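Local coordinates for protein GRMZM2G135359 pseudokinase (Zea mays, PDB 6CPY) that is a membrane receptor-like pseudokinase, represented here by its kinase-fold domain, which may bind ATP but whose catalytic activity is doubtful, at residues E132-H135 and K141-W144; S63-A68 and N105-C110; S247-G252 and T271-C276; A155-H160 and A186-L191. All blocks are in the same frame, centred on the assembly; numbering follows the deposited sequence.

Interaction 1: residues E132-H135 and K141-W144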
loop_
_atom_site.group_PDB
_atom_site.type_symbol
_atom_site.label_atom_id
_atom_site.label_comp_id
_atom_site.label_asym_id
_atom_site.label_seq_id
_atom_site.Cartn_x
_atom_site.Cartn_y
_atom_site.Cartn_z
ATOM N N GLU A 132 8.238 -8.669 -4.458
ATOM C CA GLU A 132 9.242 -8.910 -5.502
ATOM C C GLU A 132 10.652 -8.933 -4.942
ATOM O O GLU A 132 11.409 -9.864 -5.208
ATOM C CB GLU A 132 9.157 -7.850 -6.613
ATOM C CG GLU A 132 8.032 -8.094 -7.607
ATOM C CD GLU A 132 7.665 -6.870 -8.439
ATOM O OE1 GLU A 132 8.269 -5.785 -8.262
ATOM O OE2 GLU A 132 6.747 -6.996 -9.278
ATOM N N HIS A 133 11.003 -7.916 -4.157
ATOM C CA HIS A 133 12.344 -7.829 -3.581
ATOM C C HIS A 133 12.653 -8.865 -2.523
ATOM O O HIS A 133 13.820 -9.231 -2.361
ATOM C CB HIS A 133 12.623 -6.420 -3.063
ATOM C CG HIS A 133 12.981 -5.464 -4.147
ATOM N ND1 HIS A 133 14.266 -5.339 -4.630
ATOM C CD2 HIS A 133 12.215 -4.636 -4.893
ATOM C CE1 HIS A 133 14.280 -4.450 -5.606
ATOM N NE2 HIS A 133 13.049 -4.005 -5.786
ATOM N N LEU A 134 11.635 -9.354 -1.819
ATOM C CA LEU A 134 11.822 -10.395 -0.816
ATOM C C LEU A 134 11.880 -11.802 -1.412
ATOM O O LEU A 134 12.626 -12.641 -0.921
ATOM C CB LEU A 134 10.714 -10.348 0.237
ATOM C CG LEU A 134 10.711 -9.162 1.204
ATOM C CD1 LEU A 134 9.528 -9.237 2.147
ATOM C CD2 LEU A 134 12.010 -9.105 2.001
ATOM N N HIS A 135 11.096 -12.055 -2.458
ATOM C CA HIS A 135 10.848 -13.428 -2.902
ATOM C C HIS A 135 11.276 -13.764 -4.342
ATOM O O HIS A 135 11.502 -14.935 -4.648
ATOM C CB HIS A 135 9.369 -13.773 -2.711
ATOM C CG HIS A 135 8.847 -13.493 -1.338
ATOM N ND1 HIS A 135 9.248 -14.199 -0.222
ATOM C CD2 HIS A 135 7.938 -12.589 -0.903
ATOM C CE1 HIS A 135 8.604 -13.742 0.837
ATOM N NE2 HIS A 135 7.808 -12.760 0.449
ATOM N N LYS A 141 18.209 -8.007 -3.294
ATOM C CA LYS A 141 17.912 -8.303 -1.895
ATOM C C LYS A 141 18.159 -7.086 -1.015
ATOM O O LYS A 141 19.002 -6.234 -1.316
ATOM C CB LYS A 141 18.721 -9.511 -1.399
ATOM C CG LYS A 141 18.433 -10.814 -2.149
ATOM C CD LYS A 141 16.975 -11.259 -2.025
ATOM C CE LYS A 141 16.548 -12.211 -3.141
ATOM N NZ LYS A 141 15.114 -12.002 -3.518
ATOM N N LEU A 142 17.403 -7.021 0.075
ATOM C CA LEU A 142 17.386 -5.866 0.966
ATOM C C LEU A 142 18.188 -6.186 2.231
ATOM O O LEU A 142 17.960 -7.224 2.834
ATOM C CB LEU A 142 15.934 -5.565 1.328
ATOM C CG LEU A 142 15.020 -5.197 0.148
ATOM C CD1 LEU A 142 13.566 -5.321 0.562
ATOM C CD2 LEU A 142 15.325 -3.794 -0.340
ATOM N N ASP A 143 19.112 -5.309 2.630
ATOM C CA ASP A 143 19.894 -5.530 3.864
ATOM C C ASP A 143 19.128 -5.138 5.137
ATOM O O ASP A 143 17.982 -4.718 5.057
ATOM C CB ASP A 143 21.267 -4.853 3.791
ATOM C CG ASP A 143 21.203 -3.329 3.747
ATOM O OD1 ASP A 143 20.133 -2.709 3.959
ATOM O OD2 ASP A 143 22.272 -2.749 3.480
ATOM N N TRP A 144 19.752 -5.303 6.306
ATOM C CA TRP A 144 19.084 -5.035 7.572
ATOM C C TRP A 144 18.504 -3.624 7.661
ATOM O O TRP A 144 17.331 -3.458 7.977
ATOM C CB TRP A 144 20.039 -5.296 8.745
ATOM C CG TRP A 144 19.428 -5.066 10.059
ATOM C CD1 TRP A 144 19.673 -4.037 10.913
ATOM C CD2 TRP A 144 18.453 -5.889 10.685
ATOM N NE1 TRP A 144 18.915 -4.176 12.050
ATOM C CE2 TRP A 144 18.146 -5.301 11.927
ATOM C CE3 TRP A 144 17.810 -7.071 10.316
ATOM C CZ2 TRP A 144 17.233 -5.870 12.809
ATOM C CZ3 TRP A 144 16.897 -7.624 11.187
ATOM C CH2 TRP A 144 16.613 -7.022 12.414
HETATM O O HOH W 1 15.118 -9.199 0.151
#

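Interaction 2: residues S63-A68 and N105-C110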
loop_
_atom_site.group_PDB
_atom_site.type_symbol
_atom_site.label_atom_id
_atom_site.label_comp_id
_atom_site.label_asym_id
_atom_site.label_seq_id
_atom_site.Cartn_x
_atom_site.Cartn_y
_atom_site.Cartn_z
ATOM N N SER A 63 5.431 18.006 -16.467
ATOM C CA SER A 63 6.307 18.475 -15.379
ATOM C C SER A 63 7.567 17.632 -15.143
ATOM O O SER A 63 8.477 18.077 -14.436
ATOM C CB SER A 63 5.522 18.492 -14.065
ATOM O OG SER A 63 5.097 17.174 -13.717
ATOM N N GLY A 64 7.595 16.410 -15.685
ATOM C CA GLY A 64 8.661 15.445 -15.430
ATOM C C GLY A 64 8.318 14.440 -14.339
ATOM O O GLY A 64 9.062 13.486 -14.115
ATOM N N VAL A 65 7.196 14.647 -13.646
ATOM C CA VAL A 65 6.790 13.746 -12.576
ATOM C C VAL A 65 6.321 12.420 -13.163
ATOM O O VAL A 65 5.424 12.393 -13.995
ATOM C CB VAL A 65 5.666 14.369 -11.719
ATOM C CG1 VAL A 65 5.095 13.347 -10.756
ATOM C CG2 VAL A 65 6.200 15.588 -10.963
ATOM N N GLU A 66 6.943 11.330 -12.730
ATOM C CA GLU A 66 6.562 10.003 -13.179
ATOM C C GLU A 66 5.307 9.556 -12.429
ATOM O O GLU A 66 5.146 9.856 -11.242
ATOM C CB GLU A 66 7.716 9.026 -12.983
ATOM C CG GLU A 66 8.892 9.328 -13.904
ATOM C CD GLU A 66 10.050 8.378 -13.681
ATOM O OE1 GLU A 66 10.049 7.253 -14.234
ATOM O OE2 GLU A 66 10.955 8.761 -12.930
ATOM N N ILE A 67 4.436 8.844 -13.126
ATOM C CA ILE A 67 3.139 8.451 -12.585
ATOM C C ILE A 67 2.841 6.996 -12.866
ATOM O O ILE A 67 3.327 6.403 -13.835
ATOM C CB ILE A 67 1.986 9.324 -13.149
ATOM C CG1 ILE A 67 1.956 9.294 -14.679
ATOM C CG2 ILE A 67 2.125 10.757 -12.657
ATOM C CD1 ILE A 67 0.813 10.071 -15.303
ATOM N N ALA A 68 2.026 6.422 -11.999
ATOM C CA ALA A 68 1.447 5.130 -12.235
ATOM C C ALA A 68 -0.043 5.377 -12.338
ATOM O O ALA A 68 -0.654 5.935 -11.415
ATOM C CB ALA A 68 1.760 4.186 -11.092
ATOM N N ASN A 105 0.737 8.301 -3.065
ATOM C CA ASN A 105 -0.262 9.361 -3.033
ATOM C C ASN A 105 -0.983 9.541 -4.373
ATOM O O ASN A 105 -0.396 9.362 -5.452
ATOM C CB ASN A 105 0.364 10.675 -2.581
ATOM C CG ASN A 105 0.907 10.598 -1.164
ATOM O OD1 ASN A 105 0.159 10.396 -0.235
ATOM N ND2 ASN A 105 2.204 10.743 -1.012
ATOM N N LEU A 106 -2.277 9.812 -4.262
ATOM C CA LEU A 106 -3.118 10.175 -5.393
ATOM C C LEU A 106 -2.773 11.577 -5.892
ATOM O O LEU A 106 -2.856 12.560 -5.127
ATOM C CB LEU A 106 -4.588 10.138 -4.952
ATOM C CG LEU A 106 -5.622 10.395 -6.050
ATOM C CD1 LEU A 106 -5.631 9.281 -7.073
ATOM C CD2 LEU A 106 -6.989 10.545 -5.399
ATOM N N LEU A 107 -2.356 11.668 -7.158
ATOM C CA LEU A 107 -1.918 12.931 -7.770
ATOM C C LEU A 107 -2.942 13.549 -8.727
ATOM O O LEU A 107 -2.782 14.701 -9.148
ATOM C CB LEU A 107 -0.633 12.710 -8.564
ATOM C CG LEU A 107 0.571 12.220 -7.758
ATOM C CD1 LEU A 107 1.767 11.973 -8.684
ATOM C CD2 LEU A 107 0.906 13.210 -6.653
ATOM N N GLY A 108 -3.949 12.773 -9.108
ATOM C CA GLY A 108 -4.976 13.250 -10.022
ATOM C C GLY A 108 -5.940 12.160 -10.419
ATOM O O GLY A 108 -5.825 11.016 -9.980
ATOM N N TYR A 109 -6.918 12.510 -11.245
ATOM C CA TYR A 109 -7.861 11.516 -11.731
ATOM C C TYR A 109 -8.328 11.934 -13.119
ATOM O O TYR A 109 -8.144 13.084 -13.507
ATOM C CB TYR A 109 -9.037 11.362 -10.773
ATOM C CG TYR A 109 -9.936 12.567 -10.718
ATOM C CD1 TYR A 109 -9.679 13.603 -9.839
ATOM C CD2 TYR A 109 -11.030 12.677 -11.570
ATOM C CE1 TYR A 109 -10.491 14.728 -9.800
ATOM C CE2 TYR A 109 -11.848 13.798 -11.533
ATOM C CZ TYR A 109 -11.571 14.814 -10.640
ATOM O OH TYR A 109 -12.375 15.930 -10.581
ATOM N N CYS A 110 -8.881 10.993 -13.868
ATOM C CA CYS A 110 -9.433 11.321 -15.183
ATOM C C CYS A 110 -10.664 10.479 -15.450
ATOM O O CYS A 110 -10.623 9.234 -15.421
ATOM C CB CYS A 110 -8.393 11.148 -16.286
ATOM S SG CYS A 110 -9.061 11.284 -17.972
#

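Interaction 3: residues S247-G252 and T271-C276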
loop_
_atom_site.group_PDB
_atom_site.type_symbol
_atom_site.label_atom_id
_atom_site.label_comp_id
_atom_site.label_asym_id
_atom_site.label_seq_id
_atom_site.Cartn_x
_atom_site.Cartn_y
_atom_site.Cartn_z
ATOM N N SER A 247 5.445 -21.084 15.276
ATOM C CA SER A 247 5.114 -21.493 16.644
ATOM C C SER A 247 6.345 -21.971 17.409
ATOM O O SER A 247 6.509 -21.648 18.580
ATOM C CB SER A 247 4.044 -22.592 16.646
ATOM O OG SER A 247 2.784 -22.054 16.284
ATOM N N ARG A 248 7.206 -22.730 16.741
ATOM C CA ARG A 248 8.411 -23.239 17.374
ATOM C C ARG A 248 9.268 -22.076 17.854
ATOM O O ARG A 248 9.794 -22.130 18.966
ATOM C CB ARG A 248 9.219 -24.149 16.444
ATOM C CG ARG A 248 10.544 -24.578 17.065
ATOM C CD ARG A 248 11.056 -25.899 16.543
ATOM N NE ARG A 248 11.441 -25.841 15.141
ATOM C CZ ARG A 248 12.641 -25.495 14.684
ATOM N NH1 ARG A 248 13.619 -25.152 15.512
ATOM N NH2 ARG A 248 12.861 -25.494 13.374
ATOM N N TYR A 249 9.385 -21.017 17.045
ATOM C CA TYR A 249 10.140 -19.833 17.489
ATOM C C TYR A 249 9.533 -19.201 18.745
ATOM O O TYR A 249 10.221 -19.006 19.751
ATOM C CB TYR A 249 10.268 -18.748 16.407
ATOM C CG TYR A 249 10.977 -17.536 16.973
ATOM C CD1 TYR A 249 12.365 -17.522 17.106
ATOM C CD2 TYR A 249 10.259 -16.454 17.467
ATOM C CE1 TYR A 249 13.010 -16.442 17.687
ATOM C CE2 TYR A 249 10.895 -15.366 18.035
ATOM C CZ TYR A 249 12.270 -15.372 18.142
ATOM O OH TYR A 249 12.899 -14.290 18.701
ATOM N N PHE A 250 8.248 -18.877 18.695
ATOM C CA PHE A 250 7.617 -18.181 19.820
ATOM C C PHE A 250 7.555 -19.013 21.107
ATOM O O PHE A 250 7.468 -18.447 22.191
ATOM C CB PHE A 250 6.252 -17.625 19.420
ATOM C CG PHE A 250 6.363 -16.471 18.470
ATOM C CD1 PHE A 250 7.026 -15.320 18.864
ATOM C CD2 PHE A 250 5.871 -16.549 17.182
ATOM C CE1 PHE A 250 7.179 -14.253 17.999
ATOM C CE2 PHE A 250 6.013 -15.477 16.308
ATOM C CZ PHE A 250 6.670 -14.332 16.717
ATOM N N GLU A 251 7.645 -20.334 20.980
ATOM C CA GLU A 251 7.641 -21.221 22.147
ATOM C C GLU A 251 9.049 -21.483 22.692
ATOM O O GLU A 251 9.221 -22.232 23.660
ATOM C CB GLU A 251 6.917 -22.516 21.800
ATOM C CG GLU A 251 5.430 -22.273 21.565
ATOM C CD GLU A 251 4.691 -23.479 21.026
ATOM O OE1 GLU A 251 5.335 -24.515 20.759
ATOM O OE2 GLU A 251 3.454 -23.377 20.860
ATOM N N GLY A 252 10.051 -20.860 22.076
ATOM C CA GLY A 252 11.415 -20.906 22.572
ATOM C C GLY A 252 12.287 -22.014 22.022
ATOM O O GLY A 252 13.360 -22.262 22.579
ATOM N N THR A 271 17.974 -6.482 18.596
ATOM C CA THR A 271 16.994 -5.737 17.798
ATOM C C THR A 271 16.033 -6.683 17.091
ATOM O O THR A 271 14.815 -6.461 17.068
ATOM C CB THR A 271 17.724 -4.830 16.800
ATOM O OG1 THR A 271 18.674 -4.049 17.520
ATOM C CG2 THR A 271 16.752 -3.884 16.100
ATOM N N ALA A 272 16.574 -7.754 16.533
ATOM C CA ALA A 272 15.742 -8.777 15.929
ATOM C C ALA A 272 14.764 -9.378 16.937
ATOM O O ALA A 272 13.575 -9.515 16.642
ATOM C CB ALA A 272 16.596 -9.841 15.286
ATOM N N ARG A 273 15.249 -9.716 18.137
ATOM C CA ARG A 273 14.353 -10.214 19.197
ATOM C C ARG A 273 13.203 -9.278 19.480
ATOM O O ARG A 273 12.042 -9.697 19.541
ATOM C CB ARG A 273 15.091 -10.433 20.519
ATOM C CG ARG A 273 15.805 -11.736 20.619
ATOM C CD ARG A 273 16.347 -11.994 22.027
ATOM N NE ARG A 273 16.966 -13.306 21.981
ATOM C CZ ARG A 273 18.242 -13.547 21.717
ATOM N NH1 ARG A 273 19.114 -12.555 21.548
ATOM N NH2 ARG A 273 18.662 -14.801 21.658
ATOM N N ALA A 274 13.531 -8.009 19.675
ATOM C CA ALA A 274 12.529 -7.022 20.017
ATOM C C ALA A 274 11.492 -6.906 18.880
ATOM O O ALA A 274 10.292 -6.810 19.136
ATOM C CB ALA A 274 13.191 -5.692 20.324
ATOM N N LEU A 275 11.944 -6.943 17.627
ATOM C CA LEU A 275 11.000 -6.854 16.496
ATOM C C LEU A 275 10.092 -8.079 16.431
ATOM O O LEU A 275 8.902 -7.960 16.100
ATOM C CB LEU A 275 11.741 -6.673 15.174
ATOM C CG LEU A 275 12.418 -5.300 15.062
ATOM C CD1 LEU A 275 13.389 -5.288 13.891
ATOM C CD2 LEU A 275 11.389 -4.185 14.916
ATOM N N CYS A 276 10.636 -9.253 16.757
ATOM C CA CYS A 276 9.816 -10.472 16.812
ATOM C C CYS A 276 8.760 -10.430 17.936
ATOM O O CYS A 276 7.695 -11.025 17.798
ATOM C CB CYS A 276 10.686 -11.719 16.927
ATOM S SG CYS A 276 11.637 -12.072 15.432
HETATM O O HOH W 2 11.341 -12.367 20.104
#

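Interaction 4: residues A155-H160 and A186-L191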
loop_
_atom_site.group_PDB
_atom_site.type_symbol
_atom_site.label_atom_id
_atom_site.label_comp_id
_atom_site.label_asym_id
_atom_site.label_seq_id
_atom_site.Cartn_x
_atom_site.Cartn_y
_atom_site.Cartn_z
ATOM N N ALA A 155 4.755 1.298 9.144
ATOM C CA ALA A 155 4.098 1.599 10.408
ATOM C C ALA A 155 3.628 3.056 10.485
ATOM O O ALA A 155 2.503 3.311 10.911
ATOM C CB ALA A 155 5.010 1.273 11.581
ATOM N N TYR A 156 4.470 3.997 10.063
ATOM C CA TYR A 156 4.109 5.428 10.096
ATOM C C TYR A 156 2.920 5.731 9.181
ATOM O O TYR A 156 2.066 6.536 9.539
ATOM C CB TYR A 156 5.273 6.330 9.698
ATOM C CG TYR A 156 6.368 6.493 10.738
ATOM C CD1 TYR A 156 6.065 6.766 12.077
ATOM C CD2 TYR A 156 7.711 6.448 10.368
ATOM C CE1 TYR A 156 7.074 6.932 13.021
ATOM C CE2 TYR A 156 8.726 6.634 11.302
ATOM C CZ TYR A 156 8.403 6.857 12.627
ATOM O OH TYR A 156 9.414 7.023 13.556
ATOM N N CYS A 157 2.877 5.088 8.016
ATOM C CA CYS A 157 1.732 5.239 7.103
ATOM C C CYS A 157 0.454 4.692 7.740
ATOM O O CYS A 157 -0.585 5.379 7.796
ATOM C CB CYS A 157 1.995 4.520 5.776
ATOM S SG CYS A 157 0.657 4.741 4.578
ATOM N N LEU A 158 0.526 3.464 8.242
ATOM C CA LEU A 158 -0.653 2.837 8.837
ATOM C C LEU A 158 -1.177 3.620 10.049
ATOM O O LEU A 158 -2.399 3.706 10.254
ATOM C CB LEU A 158 -0.373 1.379 9.212
ATOM C CG LEU A 158 -0.549 0.321 8.110
ATOM C CD1 LEU A 158 0.040 0.746 6.781
ATOM C CD2 LEU A 158 0.051 -1.001 8.550
ATOM N N GLU A 159 -0.264 4.167 10.847
ATOM C CA GLU A 159 -0.627 5.003 12.000
ATOM C C GLU A 159 -1.333 6.279 11.516
ATOM O O GLU A 159 -2.336 6.713 12.097
ATOM C CB GLU A 159 0.621 5.371 12.803
ATOM C CG GLU A 159 0.373 6.255 14.028
ATOM C CD GLU A 159 1.658 6.760 14.672
ATOM O OE1 GLU A 159 2.662 6.982 13.955
ATOM O OE2 GLU A 159 1.663 6.953 15.906
ATOM N N HIS A 160 -0.801 6.880 10.456
ATOM C CA HIS A 160 -1.394 8.093 9.906
ATOM C C HIS A 160 -2.787 7.813 9.344
ATOM O O HIS A 160 -3.723 8.586 9.575
ATOM C CB HIS A 160 -0.493 8.709 8.834
ATOM C CG HIS A 160 -0.984 10.034 8.344
ATOM N ND1 HIS A 160 -1.476 10.218 7.071
ATOM C CD2 HIS A 160 -1.106 11.226 8.971
ATOM C CE1 HIS A 160 -1.860 11.475 6.927
ATOM N NE2 HIS A 160 -1.646 12.109 8.066
ATOM N N ALA A 186 9.464 2.812 1.882
ATOM C CA ALA A 186 8.170 2.188 1.674
ATOM C C ALA A 186 7.131 3.187 1.174
ATOM O O ALA A 186 7.058 4.300 1.670
ATOM C CB ALA A 186 7.673 1.563 2.968
ATOM N N LYS A 187 6.320 2.751 0.212
ATOM C CA LYS A 187 5.063 3.409 -0.123
ATOM C C LYS A 187 3.932 2.393 -0.153
ATOM O O LYS A 187 3.834 1.558 -1.068
ATOM C CB LYS A 187 5.178 4.188 -1.448
ATOM C CG LYS A 187 5.745 5.591 -1.245
ATOM C CD LYS A 187 5.667 6.454 -2.500
ATOM C CE LYS A 187 6.300 7.809 -2.276
ATOM N NZ LYS A 187 5.477 8.713 -1.430
ATOM N N VAL A 188 3.094 2.437 0.879
ATOM C CA VAL A 188 1.912 1.595 0.950
ATOM C C VAL A 188 0.929 2.117 -0.097
ATOM O O VAL A 188 0.789 3.329 -0.259
ATOM C CB VAL A 188 1.248 1.636 2.332
ATOM C CG1 VAL A 188 0.010 0.750 2.365
ATOM C CG2 VAL A 188 2.247 1.217 3.412
ATOM N N SER A 189 0.268 1.209 -0.804
ATOM C CA SER A 189 -0.611 1.617 -1.912
ATOM C C SER A 189 -2.045 1.166 -1.745
ATOM O O SER A 189 -2.351 0.235 -0.986
ATOM C CB SER A 189 -0.078 1.098 -3.235
ATOM O OG SER A 189 -0.232 -0.299 -3.341
ATOM N N ASP A 190 -2.925 1.833 -2.481
ATOM C CA ASP A 190 -4.296 1.403 -2.621
ATOM C C ASP A 190 -4.716 1.645 -4.074
ATOM O O ASP A 190 -5.312 2.679 -4.399
ATOM C CB ASP A 190 -5.185 2.172 -1.669
ATOM C CG ASP A 190 -6.657 1.795 -1.802
ATOM O OD1 ASP A 190 -6.996 0.737 -2.370
ATOM O OD2 ASP A 190 -7.483 2.585 -1.337
ATOM N N LEU A 191 -4.397 0.679 -4.920
ATOM C CA LEU A 191 -4.573 0.802 -6.369
ATOM C C LEU A 191 -5.885 0.208 -6.885
ATOM O O LEU A 191 -6.348 0.566 -7.974
ATOM C CB LEU A 191 -3.386 0.153 -7.069
ATOM C CG LEU A 191 -2.041 0.799 -6.727
ATOM C CD1 LEU A 191 -0.899 -0.030 -7.268
ATOM C CD2 LEU A 191 -1.957 2.225 -7.253
#

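Interaction 1: residues E132-H135 and K141-W144
L142 presses its CD1 methyl against H133 CB, and this 3.9 Å approach is the tight part of the contact. The same methyl lies 4.3 Å from L134 CD2, so one leucine branch meets two consecutive residues of the helix end. L142 CG stands anti to its own carbonyl carbon (chi1 -62°), which carries the branch to the helix; H133, L134 and L142 are all buried.

The other side is looser and more polar. K141 starts out pointing away from the helix, but its chain bends at chi2 (-61°) and chi4 and comes back, leaving NZ 3.3 Å from H133 O. This is a long hydrogen bond, and the donor sits 53° out of the carbonyl plane. H133 O also accepts from water 1 at 2.8 Å, and that water takes the backbone N-H of L142, 3.2 Å from N to water. K141 NZ has a second acceptor in V136 O, so the ammonium closes over the C-terminal end of the helix. Cutting K141 back to an alanine would probably cost H133 O and V136 O their shared ammonium donor and weaken the linker's tie. H133 ND1 is hydrogen-bonded to E140 O.

Helix 130-135 and the following linker thus fold back on each other in the kinase C-lobe. D143 caps helix 144-164 through A146 N, L142 packs on I150 of that helix, and H135 reaches E227 on helix 214-230.

Interaction 2: residues S63-A68 and N105-C110
L107 and V65 point at each other tip to tip, CD1 of L107 standing 4.2 Å from CG1 of V65. The same CD1 methyl is also 4.2 Å from CG2 of I67, but here the two side chains cross obliquely. One leucine methyl therefore serves both partners, and no hydrogen bond joins the two segments. L107 owes this reach to an extended chain: CG is anti to the carbonyl carbon (chi1 -61°), and an extended chi2 sends CD1 outward. In I67, CG1 takes the position between the backbone N and the carbonyl carbon (chi1 56°), which leaves CG2 to meet L107.

The spacing fits the five-stranded antiparallel sheet of the kinase N-lobe. Strand 117-123 runs between strands 66-72 and 106-112, and the nearest CA atoms across the contact, those of I67 and L107, are 8.3 Å apart. L107 and G108 both face V121 of that intervening strand in a classic beta bulge, and both are hydrogen-bonded to its backbone. I67 packs on V121 too, so the contact reaches across the intervening strand 117-123.

V65 stands on the turn leading into strand 66-72. Its backbone N donates to S63 OG at 3.3 Å with an N-H...O angle of 163°, an ST turn, while G64 between them has a positive phi. Away from L107, the neighbouring L106 packs on I92 and L95 of helix 82-96, whereas I67 and C110 both touch L37 of helix 34-40.

Interaction 3: residues S247-G252 and T271-C276
Y249 brings its ring obliquely against C276, with CE2 3.8 Å from the cysteine CB. This is helix-to-helix packing in the kinase C-lobe, joining the end of helix 240-250 to helix 269-282; the first helix finishes in a Schellman motif at G252, whose phi is 92°. The thiol adds a sulfur-aromatic contact, SG lying 4.9 Å from the centroid of the Y249 ring and 38° off its normal. Y249 can span the gap because CG is anti to the backbone N (chi1 176°), swinging the ring toward the other helix.

F250 comes in beside it. Its CE1 is 3.3 Å from C276 O, which lies at the edge of the phenylalanine ring and near its plane. Within the helix, Y249 CD2 sits above one face of F250, offset toward the rim, so the two rings brace one another.

L256 and L259 of helix 256-259 also pack on Y249. Water 2 ties the phenol to the facing backbone: it is 2.8 Å from Y249 OH and donates to R273 O at 2.8 Å. With an alanine in place of Y249, the thiol of C276 would probably lose its aromatic neighbour, a gap would open between the helices and the water at R273 O would lose its phenol partner. On the more open flank, the guanidinium of R273 is engaged by E269 and D270, while its CG lies 4.3 Å from Y249 OH.

Interaction 4: residues A155-H160 and A186-L191
C157 and V188 make the closest apolar contact, SG of the cysteine lying 3.9 Å from CB of the valine and 4.0 Å from its CG2. The backbones come near at the same place, with 7.2 Å between the CA atoms of C157 and V188. The thiol is directed at the strand because SG is anti to the backbone N (chi1 -177°). L158 adds a second touch: its CD1 is 4.1 Å from V188 CG2, and the two side chains cross at about a right angle. CG2 of the valine is thus shared by consecutive helix residues. All three side chains are buried, and no hydrogen bond runs from one segment to the other.

The polar interactions hold the strand from its other sides. V188 is hydrogen-bonded through its backbone to N102 and M104, while K187 pairs with Y179 in the two-stranded antiparallel ribbon, and the backbone of S189 is hydrogen-bonded to T177. K187, pointing away from the helix, forms a salt bridge with E123.

D190 and L191 probably correspond to the aspartate and phenylalanine of the DFG motif of active kinases, the aspartate being kept and the phenylalanine replaced by leucine. In this apo structure, D190 OD1 is salt-bridged to R171 and OD2 accepts from W194 NE1, so both carboxylate oxygens have protein partners.

The contact lies near the centre of the chain, where helix 144-164 backs strand 186-188; L158 also touches I217 and Y221 of helix 214-230, and C157 packs on N102 and F103 of the loop before strand 106-112.

From the N terminus, interaction 2 comes first, closing a 36-residue excursion that contains helix 82-96 and uniting non-adjacent strands of the N-lobe sheet. Interaction 1 then closes a five-residue turn at the entry to helix 144-164. Farther along that helix, interaction 4 opens, and its 25-residue loop returns on strand 186-188. Interaction 3 closes the last, 18-residue loop between two C-lobe helices. The four follow in series; none nests or crosses. Two pairs nevertheless touch: W144 of interaction 1 packs on T271, A272 and L275 of interaction 3, while N105 ND2 of interaction 2 approaches K187 NZ of interaction 4 to 3.9 Å, where the lobes meet.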